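Local coordinates for lysozyme C (PDB 5XUW), which binds one calcium ion and hydrolyses the beta-1,4 linkages between N-acetylmuramic acid and N-acetylglucosamine in peptidoglycan, so helping to lyse bacteria, at residues Y54-L59 with C80-L84; K1-K5 with N37-R41; L8-K13 with L25-V29. All blocks are in the same frame, centred on the assembly; numbering follows the deposited sequence.

Contact 1: residues Y54-L59 with C80-L84; sequences YGLFQL and CSKLL. With CA (calcium ion), chain C.
The carbonyl oxygen of Leu-83 is met by two groups: a water lies 2.8 Å from Leu-83 O, and Gly-55 CA makes only a CA-H...O contact of 3.1 Å to the same Leu-83 O. That water also accepts from the backbone N of Leu-56 at 2.9 Å, so it bridges the two loops. Such closeness is possible because Gly-55, at positive phi, has no side chain in the way. Behind it, a type I turn from Gly-55 to Gln-58 and a G1 beta bulge, with Gln-58 and Leu-59 both facing Tyr-54, close the hairpin between strands 53-54 and 59-60. Gly-55 O is held by two donors, Gln-58 N and, on an in-plane lone pair, Gln-58 NE2 at 2.9 Å, the latter bond almost straight (174°).

Beside this water bridge Tyr-54 turns its CG anti to the carbonyl carbon (chi1 -75°), which lays the ring against Cys-80. The CB of Cys-80 stands over the middle of one face, 3.3 Å from the Tyr-54 centroid in a CH-pi contact, while SG approaches obliquely. Leu-84 comes at the ring's edge, its CD1 3.7 Å from Tyr-54 CD2, and the hydroxyl is bonded to Asp-67. Leu-59 CD1 meets Leu-83 CD1 at 3.8 Å, the side chains crossing at about a right angle.

At the end of the short 3-10 turn 80-82, Lys-82 O binds the calcium ion at 2.3 Å, joined by Asp-85, Asn-87, Asp-90, Asp-91 and two waters. Between 54-59 and 80-84 the hold is thus apolar packing and one water bridge; the Cys-80 to Cys-65 disulfide secures the metal-binding loop separately.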
loop_
_atom_site.group_PDB
_atom_site.type_symbol
_atom_site.label_atom_id
_atom_site.label_comp_id
_atom_site.label_asym_id
_atom_site.label_seq_id
_atom_site.Cartn_x
_atom_site.Cartn_y
_atom_site.Cartn_z
ATOM N N TYR A 54 -0.005 7.530 5.190
ATOM C CA TYR A 54 -1.329 7.847 4.667
ATOM C C TYR A 54 -1.922 6.725 3.842
ATOM O O TYR A 54 -1.283 6.225 2.919
ATOM C CB TYR A 54 -1.240 9.043 3.739
ATOM C CG TYR A 54 -1.064 10.379 4.413
ATOM C CD1 TYR A 54 0.204 10.847 4.764
ATOM C CD2 TYR A 54 -2.162 11.212 4.637
ATOM C CE1 TYR A 54 0.370 12.097 5.356
ATOM C CE2 TYR A 54 -2.009 12.463 5.230
ATOM C CZ TYR A 54 -0.744 12.900 5.586
ATOM O OH TYR A 54 -0.596 14.142 6.165
ATOM N N GLY A 55 -3.163 6.369 4.166
ATOM C CA GLY A 55 -4.011 5.620 3.263
ATOM C C GLY A 55 -3.861 4.120 3.312
ATOM O O GLY A 55 -3.235 3.570 4.227
ATOM N N LEU A 56 -4.448 3.482 2.306
ATOM C CA LEU A 56 -4.512 2.020 2.178
ATOM C C LEU A 56 -3.143 1.346 2.231
ATOM O O LEU A 56 -3.007 0.260 2.806
ATOM C CB LEU A 56 -5.196 1.664 0.856
ATOM C CG LEU A 56 -5.527 0.205 0.542
ATOM C CD1 LEU A 56 -6.569 -0.327 1.509
ATOM C CD2 LEU A 56 -6.038 0.082 -0.877
ATOM N N PHE A 57 -2.151 1.984 1.599
ATOM C CA PHE A 57 -0.782 1.478 1.572
ATOM C C PHE A 57 0.171 2.233 2.499
ATOM O O PHE A 57 1.382 2.041 2.415
ATOM C CB PHE A 57 -0.233 1.512 0.149
ATOM C CG PHE A 57 -1.107 0.833 -0.871
ATOM C CD1 PHE A 57 -1.613 -0.448 -0.648
ATOM C CD2 PHE A 57 -1.387 1.459 -2.086
ATOM C CE1 PHE A 57 -2.405 -1.072 -1.597
ATOM C CE2 PHE A 57 -2.170 0.828 -3.044
ATOM C CZ PHE A 57 -2.673 -0.441 -2.802
ATOM N N GLN A 58 -0.365 3.080 3.383
ATOM C CA GLN A 58 0.412 3.759 4.406
ATOM C C GLN A 58 1.689 4.392 3.842
ATOM O O GLN A 58 2.800 4.127 4.296
ATOM C CB GLN A 58 0.691 2.797 5.564
ATOM C CG GLN A 58 -0.541 2.498 6.388
ATOM C CD GLN A 58 -0.987 3.683 7.221
ATOM O OE1 GLN A 58 -0.448 3.930 8.299
ATOM N NE2 GLN A 58 -1.960 4.437 6.716
ATOM N N LEU A 59 1.484 5.261 2.855
ATOM C CA LEU A 59 2.574 5.919 2.148
ATOM C C LEU A 59 3.034 7.136 2.935
ATOM O O LEU A 59 2.214 7.952 3.372
ATOM C CB LEU A 59 2.132 6.295 0.741
ATOM C CG LEU A 59 1.665 5.116 -0.109
ATOM C CD1 LEU A 59 0.883 5.589 -1.321
ATOM C CD2 LEU A 59 2.844 4.236 -0.510
ATOM N N CYS A 80 -0.490 14.387 0.029
ATOM C CA CYS A 80 -0.824 13.229 0.862
ATOM C C CYS A 80 -2.332 13.045 1.054
ATOM O O CYS A 80 -2.797 11.913 1.197
ATOM C CB CYS A 80 -0.135 13.295 2.227
ATOM S SG CYS A 80 1.677 13.211 2.214
ATOM N N SER A 81 -3.090 14.143 1.025
ATOM C CA SER A 81 -4.558 14.089 1.123
ATOM C C SER A 81 -5.231 13.249 0.034
ATOM O O SER A 81 -6.301 12.674 0.270
ATOM C CB SER A 81 -5.146 15.507 1.113
ATOM O OG SER A 81 -4.734 16.218 -0.042
ATOM N N LYS A 82 -4.600 13.158 -1.137
ATOM C CA LYS A 82 -5.120 12.351 -2.243
ATOM C C LYS A 82 -4.956 10.846 -2.020
ATOM O O LYS A 82 -5.434 10.040 -2.819
ATOM C CB LYS A 82 -4.459 12.765 -3.547
ATOM C CG LYS A 82 -4.697 14.238 -3.878
ATOM C CD LYS A 82 -3.729 14.755 -4.922
ATOM C CE LYS A 82 -4.131 14.324 -6.313
ATOM N NZ LYS A 82 -5.288 15.111 -6.821
ATOM N N LEU A 83 -4.268 10.473 -0.943
ATOM C CA LEU A 83 -4.174 9.082 -0.516
ATOM C C LEU A 83 -5.185 8.753 0.587
ATOM O O LEU A 83 -5.080 7.705 1.215
ATOM C CB LEU A 83 -2.744 8.803 -0.037
ATOM C CG LEU A 83 -1.648 9.203 -1.031
ATOM C CD1 LEU A 83 -0.271 9.070 -0.395
ATOM C CD2 LEU A 83 -1.750 8.371 -2.303
ATOM N N LEU A 84 -6.144 9.648 0.835
ATOM C CA LEU A 84 -7.178 9.423 1.841
ATOM C C LEU A 84 -8.588 9.388 1.256
ATOM O O LEU A 84 -9.538 9.207 2.002
ATOM C CB LEU A 84 -7.082 10.488 2.937
ATOM C CG LEU A 84 -5.801 10.512 3.776
ATOM C CD1 LEU A 84 -5.842 11.687 4.741
ATOM C CD2 LEU A 84 -5.599 9.210 4.535
HETATM CA CA CA C . -6.429 8.165 -3.730
HETATM O O HOH W 1 -5.967 5.097 0.513
HETATM O O HOH W 2 -7.015 7.038 -1.683
HETATM O O HOH W 3 -7.301 9.489 -5.481
#

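Contact 2: residues K1-K5 with N37-R41; sequences KVFSK and NFNTR
Thr-40 N gives a nearly straight bond (170°) to Lys-1 O at 2.9 Å, and Phe-3 N donates to Phe-38 O at 3.0 Å. Between them Val-2 and Asn-39 form a single antiparallel bridge, as a non-hydrogen-bonded pair. The amino terminus adds a third bond, from Lys-1 N to Thr-40 OG1 at 2.9 Å; a chi1 of 60° places that hydroxyl between the backbone N and carbonyl carbon of Thr-40 and sends CG2 to the edge of the Phe-3 ring, 3.7 Å from Phe-3 CE1.

The backbone N of Lys-5 lies over one face of the Phe-38 ring and its CA makes an off-centre CH-pi contact; Lys-5 CB meets Phe-38 CZ at 3.8 Å. Val-2 CG2 rests on the Asn-39 amide. The next shell holds these groups in place. A water joins Lys-1 N to Asn-39 OD1, lying 2.7 Å from that OD1, and Arg-41 N donates to the same OD1 in an Asx turn. The Lys-1 chain runs out extended, which lays CE over one face of the Phe-3 ring; the bend comes only at the last torsion (chi4 70°), and NZ forms a salt bridge with Glu-7.

Further out, both rings press on Leu-8 of helix 5-14, and Phe-38 also reaches Val-29 and Glu-33 of helix 25-36. The bridge therefore joins the chain entering helix 5-14 to the chain that leaves helix 25-36 for strand 43-44.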
loop_
_atom_site.group_PDB
_atom_site.type_symbol
_atom_site.label_atom_id
_atom_site.label_comp_id
_atom_site.label_asym_id
_atom_site.label_seq_id
_atom_site.Cartn_x
_atom_site.Cartn_y
_atom_site.Cartn_z
ATOM N N LYS A 1 -13.222 4.726 2.634
ATOM C CA LYS A 1 -13.773 3.435 2.106
ATOM C C LYS A 1 -13.001 2.295 2.751
ATOM O O LYS A 1 -11.782 2.394 2.902
ATOM C CB LYS A 1 -13.623 3.380 0.579
ATOM C CG LYS A 1 -13.981 2.076 -0.112
ATOM C CD LYS A 1 -13.574 2.115 -1.577
ATOM C CE LYS A 1 -13.793 0.777 -2.266
ATOM N NZ LYS A 1 -15.214 0.420 -2.461
ATOM N N VAL A 2 -13.709 1.231 3.132
ATOM C CA VAL A 2 -13.073 -0.009 3.575
ATOM C C VAL A 2 -13.373 -1.084 2.529
ATOM O O VAL A 2 -14.536 -1.453 2.317
ATOM C CB VAL A 2 -13.535 -0.438 4.976
ATOM C CG1 VAL A 2 -12.863 -1.739 5.392
ATOM C CG2 VAL A 2 -13.241 0.663 5.984
ATOM N N PHE A 3 -12.323 -1.552 1.855
ATOM C CA PHE A 3 -12.429 -2.653 0.896
ATOM C C PHE A 3 -12.687 -3.976 1.604
ATOM O O PHE A 3 -12.225 -4.171 2.711
ATOM C CB PHE A 3 -11.125 -2.825 0.107
ATOM C CG PHE A 3 -10.899 -1.803 -0.953
ATOM C CD1 PHE A 3 -10.320 -0.578 -0.649
ATOM C CD2 PHE A 3 -11.224 -2.080 -2.279
ATOM C CE1 PHE A 3 -10.096 0.362 -1.649
ATOM C CE2 PHE A 3 -10.995 -1.151 -3.280
ATOM C CZ PHE A 3 -10.434 0.074 -2.968
ATOM N N SER A 4 -13.409 -4.884 0.955
ATOM C CA SER A 4 -13.331 -6.296 1.321
ATOM C C SER A 4 -12.050 -6.813 0.689
ATOM O O SER A 4 -11.582 -6.267 -0.310
ATOM C CB SER A 4 -14.519 -7.110 0.807
ATOM O OG SER A 4 -14.454 -7.326 -0.593
ATOM N N LYS A 5 -11.502 -7.880 1.254
ATOM C CA LYS A 5 -10.303 -8.486 0.684
ATOM C C LYS A 5 -10.460 -8.768 -0.808
ATOM O O LYS A 5 -9.600 -8.410 -1.601
ATOM C CB LYS A 5 -9.958 -9.774 1.429
ATOM C CG LYS A 5 -8.799 -10.541 0.817
ATOM C CD LYS A 5 -8.182 -11.519 1.799
ATOM C CE LYS A 5 -9.105 -12.667 2.128
ATOM N NZ LYS A 5 -8.444 -13.601 3.088
ATOM N N ASN A 37 -5.724 -2.227 7.428
ATOM C CA ASN A 37 -6.980 -2.980 7.566
ATOM C C ASN A 37 -7.982 -2.668 6.438
ATOM O O ASN A 37 -9.191 -2.586 6.672
ATOM C CB ASN A 37 -7.598 -2.750 8.966
ATOM C CG ASN A 37 -8.623 -3.826 9.360
ATOM O OD1 ASN A 37 -9.506 -3.582 10.191
ATOM N ND2 ASN A 37 -8.529 -4.995 8.750
ATOM N N PHE A 38 -7.454 -2.492 5.220
ATOM C CA PHE A 38 -8.238 -2.201 4.004
ATOM C C PHE A 38 -8.943 -0.835 3.969
ATOM O O PHE A 38 -9.808 -0.629 3.121
ATOM C CB PHE A 38 -9.277 -3.297 3.723
ATOM C CG PHE A 38 -8.692 -4.669 3.499
ATOM C CD1 PHE A 38 -7.626 -4.858 2.620
ATOM C CD2 PHE A 38 -9.224 -5.772 4.149
ATOM C CE1 PHE A 38 -7.096 -6.118 2.408
ATOM C CE2 PHE A 38 -8.696 -7.045 3.933
ATOM C CZ PHE A 38 -7.644 -7.214 3.051
ATOM N N ASN A 39 -8.533 0.083 4.841
ATOM C CA ASN A 39 -9.188 1.376 5.014
ATOM C C ASN A 39 -8.394 2.475 4.308
ATOM O O ASN A 39 -7.258 2.773 4.682
ATOM C CB ASN A 39 -9.308 1.690 6.502
ATOM C CG ASN A 39 -10.213 2.884 6.789
ATOM O OD1 ASN A 39 -10.554 3.664 5.906
ATOM N ND2 ASN A 39 -10.617 3.015 8.044
ATOM N N THR A 40 -9.014 3.087 3.298
ATOM C CA THR A 40 -8.372 4.157 2.532
ATOM C C THR A 40 -8.101 5.398 3.369
ATOM O O THR A 40 -7.286 6.214 2.987
ATOM C CB THR A 40 -9.207 4.599 1.311
ATOM O OG1 THR A 40 -10.484 5.071 1.753
ATOM C CG2 THR A 40 -9.393 3.461 0.336
ATOM N N ARG A 41 -8.786 5.545 4.499
ATOM C CA ARG A 41 -8.558 6.676 5.404
ATOM C C ARG A 41 -7.575 6.392 6.542
ATOM O O ARG A 41 -7.446 7.199 7.465
ATOM C CB ARG A 41 -9.883 7.136 5.979
ATOM C CG ARG A 41 -10.870 7.505 4.902
ATOM C CD ARG A 41 -12.026 8.288 5.472
ATOM N NE ARG A 41 -12.953 8.667 4.415
ATOM C CZ ARG A 41 -13.982 9.499 4.564
ATOM N NH1 ARG A 41 -14.239 10.071 5.739
ATOM N NH2 ARG A 41 -14.753 9.773 3.514
HETATM O O HOH W 4 -12.955 4.827 5.466
#

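Contact 3: residues L8-K13 with L25-V29; sequences LAHKLK and LANWV
Helices 5-14 and 25-36, the first two of the mainly helical lobe of a C-type lysozyme, pack against each other here. Over the segments 8-13 and 25-29 their axes approach to 9.7 Å, and their directions differ by 120°, so the helices run neither antiparallel nor square to one another. Leu-25 supplies the largest share of the interface. Its CG stands opposite its own backbone N (chi1 -171°), which carries both methyls across to the neighbouring helix. There CD1 lies 3.5 Å from Leu-12 CB, and CD2 sits 3.5 Å from Ala-9 O and reaches the CB of Lys-13 as well. The branched end of Leu-25 thus covers one turn of backbone, including the carbonyl of Ala-9 whose oxygen already accepts from Lys-13 N.

One turn on, Val-29 sets its CG2 against Ala-9, 3.6 Å from Ala-9 CA and 3.9 Å from Ala-9 CB. Here the backbones come nearest, with Ala-9 CA 6.1 Å from Val-29 CA. Leu-12 reaches over to Trp-28 and Val-29: its CD1 touches Trp-28 CB at 3.9 Å, the two side chains at about a right angle, and lies 4.0 Å from Val-29 CG2. From there the indole of Trp-28 leads off toward Met-17 and toward Ala-95 and Val-99 of helix 89-100, while Leu-12 also packs on Ile-92 of that helix.

The polar ends of Lys-11 and His-10 turn to other partners: Lys-11 forms a salt bridge with Asp-89, and His-10 NE2 is bonded to Cys-127 O. Between 8-13 and 25-29 the contact is apolar packing without hydrogen bonds, and so probably depends on fit: a branched leucine laid over a helix turn and a valine set against an alanine.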
loop_
_atom_site.group_PDB
_atom_site.type_symbol
_atom_site.label_atom_id
_atom_site.label_comp_id
_atom_site.label_asym_id
_atom_site.label_seq_id
_atom_site.Cartn_x
_atom_site.Cartn_y
_atom_site.Cartn_z
ATOM N N LEU A 8 -10.670 -5.657 -3.100
ATOM C CA LEU A 8 -9.340 -5.088 -3.323
ATOM C C LEU A 8 -8.545 -5.927 -4.315
ATOM O O LEU A 8 -7.927 -5.385 -5.224
ATOM C CB LEU A 8 -8.572 -4.911 -2.012
ATOM C CG LEU A 8 -7.202 -4.231 -2.158
ATOM C CD1 LEU A 8 -7.324 -2.850 -2.799
ATOM C CD2 LEU A 8 -6.486 -4.136 -0.815
ATOM N N ALA A 9 -8.595 -7.248 -4.160
ATOM C CA ALA A 9 -7.877 -8.159 -5.069
ATOM C C ALA A 9 -8.248 -7.911 -6.539
ATOM O O ALA A 9 -7.387 -7.787 -7.410
ATOM C CB ALA A 9 -8.159 -9.597 -4.689
ATOM N N HIS A 10 -9.541 -7.779 -6.803
ATOM C CA HIS A 10 -10.007 -7.539 -8.170
ATOM C C HIS A 10 -9.656 -6.152 -8.717
ATOM O O HIS A 10 -9.295 -6.027 -9.887
ATOM C CB HIS A 10 -11.492 -7.863 -8.280
ATOM C CG HIS A 10 -11.734 -9.330 -8.373
ATOM N ND1 HIS A 10 -11.655 -10.009 -9.567
ATOM C CD2 HIS A 10 -11.929 -10.265 -7.418
ATOM C CE1 HIS A 10 -11.852 -11.294 -9.351
ATOM N NE2 HIS A 10 -12.025 -11.478 -8.053
ATOM N N LYS A 11 -9.735 -5.134 -7.868
ATOM C CA LYS A 11 -9.280 -3.787 -8.220
ATOM C C LYS A 11 -7.788 -3.791 -8.588
ATOM O O LYS A 11 -7.398 -3.309 -9.651
ATOM C CB LYS A 11 -9.549 -2.839 -7.053
ATOM C CG LYS A 11 -9.060 -1.407 -7.227
ATOM C CD LYS A 11 -9.587 -0.740 -8.484
ATOM C CE LYS A 11 -9.156 0.720 -8.534
ATOM N NZ LYS A 11 -9.590 1.405 -9.784
ATOM N N LEU A 12 -6.965 -4.341 -7.703
ATOM C CA LEU A 12 -5.525 -4.419 -7.947
ATOM C C LEU A 12 -5.206 -5.245 -9.192
ATOM O O LEU A 12 -4.324 -4.874 -9.970
ATOM C CB LEU A 12 -4.792 -4.960 -6.718
ATOM C CG LEU A 12 -4.880 -4.132 -5.429
ATOM C CD1 LEU A 12 -3.916 -4.686 -4.395
ATOM C CD2 LEU A 12 -4.627 -2.643 -5.632
ATOM N N LYS A 13 -5.932 -6.339 -9.398
ATOM C CA LYS A 13 -5.773 -7.136 -10.624
ATOM C C LYS A 13 -6.035 -6.293 -11.875
ATOM O O LYS A 13 -5.286 -6.372 -12.855
ATOM C CB LYS A 13 -6.700 -8.357 -10.623
ATOM C CG LYS A 13 -6.535 -9.249 -11.856
ATOM C CD LYS A 13 -7.268 -10.573 -11.732
ATOM C CE LYS A 13 -7.291 -11.337 -13.055
ATOM N NZ LYS A 13 -5.923 -11.560 -13.603
ATOM N N LEU A 25 -0.419 -10.904 -6.531
ATOM C CA LEU A 25 -1.590 -10.186 -6.071
ATOM C C LEU A 25 -1.871 -10.450 -4.579
ATOM O O LEU A 25 -2.197 -9.531 -3.845
ATOM C CB LEU A 25 -2.786 -10.594 -6.924
ATOM C CG LEU A 25 -4.077 -9.821 -6.769
ATOM C CD1 LEU A 25 -3.879 -8.361 -7.141
ATOM C CD2 LEU A 25 -5.127 -10.479 -7.656
ATOM N N ALA A 26 -1.730 -11.695 -4.126
ATOM C CA ALA A 26 -1.969 -12.012 -2.706
ATOM C C ALA A 26 -1.045 -11.211 -1.799
ATOM O O ALA A 26 -1.472 -10.695 -0.767
ATOM C CB ALA A 26 -1.818 -13.496 -2.443
ATOM N N ASN A 27 0.219 -11.097 -2.194
ATOM C CA ASN A 27 1.165 -10.271 -1.435
ATOM C C ASN A 27 0.762 -8.799 -1.347
ATOM O O ASN A 27 0.848 -8.191 -0.283
ATOM C CB ASN A 27 2.590 -10.430 -1.977
ATOM C CG ASN A 27 3.325 -11.542 -1.288
ATOM O OD1 ASN A 27 3.646 -11.430 -0.107
ATOM N ND2 ASN A 27 3.575 -12.638 -2.001
ATOM N N TRP A 28 0.326 -8.241 -2.466
ATOM C CA TRP A 28 -0.160 -6.854 -2.504
ATOM C C TRP A 28 -1.388 -6.633 -1.609
ATOM O O TRP A 28 -1.473 -5.637 -0.876
ATOM C CB TRP A 28 -0.504 -6.473 -3.944
ATOM C CG TRP A 28 0.701 -6.199 -4.776
ATOM C CD1 TRP A 28 1.215 -6.962 -5.782
ATOM C CD2 TRP A 28 1.554 -5.067 -4.652
ATOM N NE1 TRP A 28 2.344 -6.359 -6.298
ATOM C CE2 TRP A 28 2.570 -5.196 -5.616
ATOM C CE3 TRP A 28 1.551 -3.948 -3.818
ATOM C CZ2 TRP A 28 3.568 -4.229 -5.781
ATOM C CZ3 TRP A 28 2.538 -2.998 -3.973
ATOM C CH2 TRP A 28 3.529 -3.141 -4.950
ATOM N N VAL A 29 -2.347 -7.557 -1.690
ATOM C CA VAL A 29 -3.554 -7.472 -0.867
ATOM C C VAL A 29 -3.196 -7.654 0.611
ATOM O O VAL A 29 -3.707 -6.935 1.477
ATOM C CB VAL A 29 -4.638 -8.478 -1.324
ATOM C CG1 VAL A 29 -5.852 -8.431 -0.411
ATOM C CG2 VAL A 29 -5.078 -8.170 -2.748
#

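Contacts 1 and 3 are buried, on opposite sides of the chain's centre, whereas contact 2 is only partly buried. Contact 3 rests on apolar side chains, joining two helices; contact 2, between the extended chain ahead of the first helix and the chain behind the second, relies on backbone bonds and the charged amino terminus; contact 1 mixes aromatic packing with a water bridge beside the calcium site. Contacts 2 and 3 serve the same two helices, and Lys-5 CG packs on Val-29 CG1 between them. Leu-56 ties contact 1 to the others: its CD1 packs on the Phe-38 backbone and its CD2 on Leu-8 CD1, continuing the core from hairpin to helices.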